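Local coordinates for protein aldehyde dehydrogenase (Staphylococcus aureus, PDB 6K0Z) that oxidises the aldehyde 4,4'-diaponeurosporen-4-al to 4,4'-diaponeurosporenoic acid with NAD+, a step in making the carotenoid staphyloxanthin, at residues F192-E197 with T215-G220. The protein carries 1 engineered substitution. Residues are numbered along the deposited sequence; the frame is centred on the assembly and turned at random.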
ATOM      1  N   PHE A 192       2.030  -2.315  11.549  1.00 28.87           N
ATOM      2  CA  PHE A 192       0.845  -1.473  11.600  1.00 29.13           C
ATOM      3  C   PHE A 192       0.975  -0.534  12.791  1.00 29.60           C
ATOM      4  O   PHE A 192       1.163  -0.989  13.926  1.00 30.22           O
ATOM      5  CB  PHE A 192      -0.421  -2.327  11.712  1.00 29.83           C
ATOM      6  CG  PHE A 192      -1.699  -1.549  11.587  1.00 30.30           C
ATOM      7  CD1 PHE A 192      -2.205  -0.828  12.664  1.00 31.04           C
ATOM      8  CD2 PHE A 192      -2.413  -1.557  10.397  1.00 30.21           C
ATOM      9  CE1 PHE A 192      -3.386  -0.120  12.550  1.00 31.69           C
ATOM     10  CE2 PHE A 192      -3.595  -0.859  10.283  1.00 30.85           C
ATOM     11  CZ  PHE A 192      -4.083  -0.138  11.363  1.00 31.59           C
ATOM     12  N   PHE A 193       0.863   0.765  12.541  1.00 30.24           N
ATOM     13  CA  PHE A 193       1.147   1.744  13.574  1.00 30.79           C
ATOM     14  C   PHE A 193       0.081   2.821  13.599  1.00 31.29           C
ATOM     15  O   PHE A 193      -0.236   3.403  12.560  1.00 30.88           O
ATOM     16  CB  PHE A 193       2.523   2.396  13.354  1.00 30.37           C
ATOM     17  CG  PHE A 193       2.746   3.636  14.178  1.00 31.06           C
ATOM     18  CD1 PHE A 193       3.230   3.544  15.471  1.00 31.89           C
ATOM     19  CD2 PHE A 193       2.482   4.891  13.657  1.00 31.06           C
ATOM     20  CE1 PHE A 193       3.440   4.679  16.232  1.00 32.74           C
ATOM     21  CE2 PHE A 193       2.683   6.034  14.419  1.00 31.89           C
ATOM     22  CZ  PHE A 193       3.164   5.927  15.707  1.00 32.74           C
ATOM     23  N   THR A 194      -0.424   3.118  14.791  1.00 31.92           N
ATOM     24  CA  THR A 194      -1.245   4.298  15.029  1.00 32.70           C
ATOM     25  C   THR A 194      -0.590   5.135  16.118  1.00 33.45           C
ATOM     26  O   THR A 194      -0.137   4.593  17.130  1.00 33.96           O
ATOM     27  CB  THR A 194      -2.664   3.921  15.434  1.00 33.71           C
ATOM     28  OG1 THR A 194      -3.200   3.009  14.475  1.00 33.21           O
ATOM     29  CG2 THR A 194      -3.541   5.152  15.495  1.00 34.61           C
ATOM     30  N   GLY A 195      -0.534   6.450  15.913  1.00 34.42           N
ATOM     31  CA  GLY A 195       0.115   7.301  16.885  1.00 35.66           C
ATOM     32  C   GLY A 195       0.620   8.622  16.336  1.00 35.88           C
ATOM     33  O   GLY A 195      -0.002   9.215  15.453  1.00 35.32           O
ATOM     34  N   SER A 196       1.742   9.094  16.844  1.00 38.16           N
ATOM     35  CA  SER A 196       2.175  10.451  16.555  1.00 38.63           C
ATOM     36  C   SER A 196       3.007  10.490  15.278  1.00 37.61           C
ATOM     37  O   SER A 196       3.639   9.497  14.899  1.00 36.21           O
ATOM     38  CB  SER A 196       2.979  11.007  17.723  1.00 40.04           C
ATOM     39  OG  SER A 196       4.135  10.212  17.929  1.00 39.50           O
ATOM     40  N   GLU A 197       2.994  11.651  14.614  1.00 38.98           N
ATOM     41  CA  GLU A 197       3.808  11.825  13.417  1.00 38.23           C
ATOM     42  C   GLU A 197       5.272  11.552  13.716  1.00 38.21           C
ATOM     43  O   GLU A 197       5.991  10.971  12.890  1.00 37.08           O
ATOM     44  CB  GLU A 197       3.643  13.240  12.855  1.00 39.10           C
ATOM     45  CG  GLU A 197       4.258  13.421  11.476  1.00 39.08           C
ATOM     46  CD  GLU A 197       4.799  14.820  11.252  1.00 40.41           C
ATOM     47  OE1 GLU A 197       3.996  15.719  10.907  1.00 41.08           O
ATOM     48  OE2 GLU A 197       6.029  15.023  11.418  1.00 41.22           O
ATOM     49  N   THR A 215       1.669   0.328   7.446  1.00 27.78           N
ATOM     50  CA  THR A 215       0.538   1.242   7.477  1.00 28.11           C
ATOM     51  C   THR A 215       0.742   2.180   8.655  1.00 28.37           C
ATOM     52  O   THR A 215       0.815   1.733   9.804  1.00 28.71           O
ATOM     53  CB  THR A 215      -0.792   0.492   7.609  1.00 28.70           C
ATOM     54  OG1 THR A 215      -1.058  -0.227   6.402  1.00 28.67           O
ATOM     55  CG2 THR A 215      -1.937   1.456   7.861  1.00 29.32           C
ATOM     56  N   LEU A 216       0.867   3.469   8.372  1.00 29.21           N
ATOM     57  CA  LEU A 216       0.997   4.495   9.397  1.00 29.75           C
ATOM     58  C   LEU A 216      -0.294   5.299   9.450  1.00 30.46           C
ATOM     59  O   LEU A 216      -0.817   5.703   8.404  1.00 30.27           O
ATOM     60  CB  LEU A 216       2.182   5.417   9.109  1.00 29.50           C
ATOM     61  CG  LEU A 216       3.505   4.706   8.873  1.00 29.07           C
ATOM     62  CD1 LEU A 216       4.539   5.676   8.309  1.00 29.09           C
ATOM     63  CD2 LEU A 216       3.994   4.050  10.172  1.00 29.43           C
ATOM     64  N   GLU A 217      -0.814   5.507  10.658  1.00 31.37           N
ATOM     65  CA  GLU A 217      -1.995   6.341  10.867  1.00 32.28           C
ATOM     66  C   GLU A 217      -1.645   7.358  11.941  1.00 33.01           C
ATOM     67  O   GLU A 217      -1.708   7.048  13.138  1.00 34.11           O
ATOM     68  CB  GLU A 217      -3.196   5.518  11.264  1.00 34.12           C
ATOM     69  CG  GLU A 217      -3.465   4.476  10.238  1.00 35.11           C
ATOM     70  CD  GLU A 217      -4.922   4.380   9.936  1.00 37.57           C
ATOM     71  OE1 GLU A 217      -5.711   5.071  10.623  1.00 40.18           O
ATOM     72  OE2 GLU A 217      -5.266   3.638   8.996  1.00 37.68           O
ATOM     73  N   MET A 218      -1.295   8.561  11.513  1.00 34.17           N
ATOM     74  CA  MET A 218      -0.755   9.583  12.384  1.00 35.04           C
ATOM     75  C   MET A 218      -1.850  10.651  12.598  1.00 36.29           C
ATOM     76  O   MET A 218      -2.990  10.270  12.807  1.00 37.45           O
ATOM     77  CB  MET A 218       0.600  10.058  11.865  1.00 34.09           C
ATOM     78  CG  MET A 218       1.649   8.928  11.933  1.00 33.36           C
ATOM     79  SD  MET A 218       3.017   8.977  10.739  1.00 32.71           S
ATOM     80  CE  MET A 218       2.110   9.053   9.195  1.00 32.36           C
ATOM     81  N   GLY A 219      -1.540  11.941  12.579  1.00 37.62           N
ATOM     82  CA  GLY A 219      -2.585  12.917  12.848  1.00 39.50           C
ATOM     83  C   GLY A 219      -2.423  14.155  12.001  1.00 39.51           C
ATOM     84  O   GLY A 219      -2.283  14.050  10.782  1.00 38.76           O
ATOM     85  N   GLY A 220      -2.389  15.329  12.637  1.00 38.73           N
ATOM     86  CA  GLY A 220      -2.495  16.603  11.963  1.00 39.17           C
ATOM     87  C   GLY A 220      -3.551  17.427  12.655  1.00 40.84           C
ATOM     88  O   GLY A 220      -3.902  17.169  13.808  1.00 41.22           O
TER
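Phe193 uses both of its backbone polar atoms on the neighbouring strand: its N bonds to Thr215 O at 2.9 Å, and its O accepts Glu217 N, also at 2.9 Å. Two residues on, Gly195 N bonds to Glu217 O at 3.1 Å. Past the strand ends, Met218 CA-H still points at Gly195 O. On one face, Leu216 CD2 lies 3.9 Å from both Phe193 CB and ring atom CD2, while Met218 CG meets the ring at its edge, in plane, 4.0 Å from CE2. With Met218 CG beside its backbone N (chi1 -66°) and chi2 extended at 152°, SD comes alongside Glu197 CA. These are the parallel strands of a right-handed beta-alpha-beta crossover in the Rossmann-like NAD-binding domain of aldehyde dehydrogenases; helix 197-209 links them, covering this face with Val199, Val203 and Tyr204. Ser196 N-caps that helix through Val199 N. On the opposite face, Phe192 CE2 lies 3.7 Å from Thr215 CG2, while Tyr422 meets the Phe192 ring edge-to-face. Thr215 OG1 turns to Tyr190 OH. Glu217, a predicted active-site residue, shares this face with Thr194; its side chain rests on Phe411 and Tyr422, and Gly219 leads toward Ser251, at the predicted active-site position where this family carries its catalytic cysteine, probably the engineered substitution.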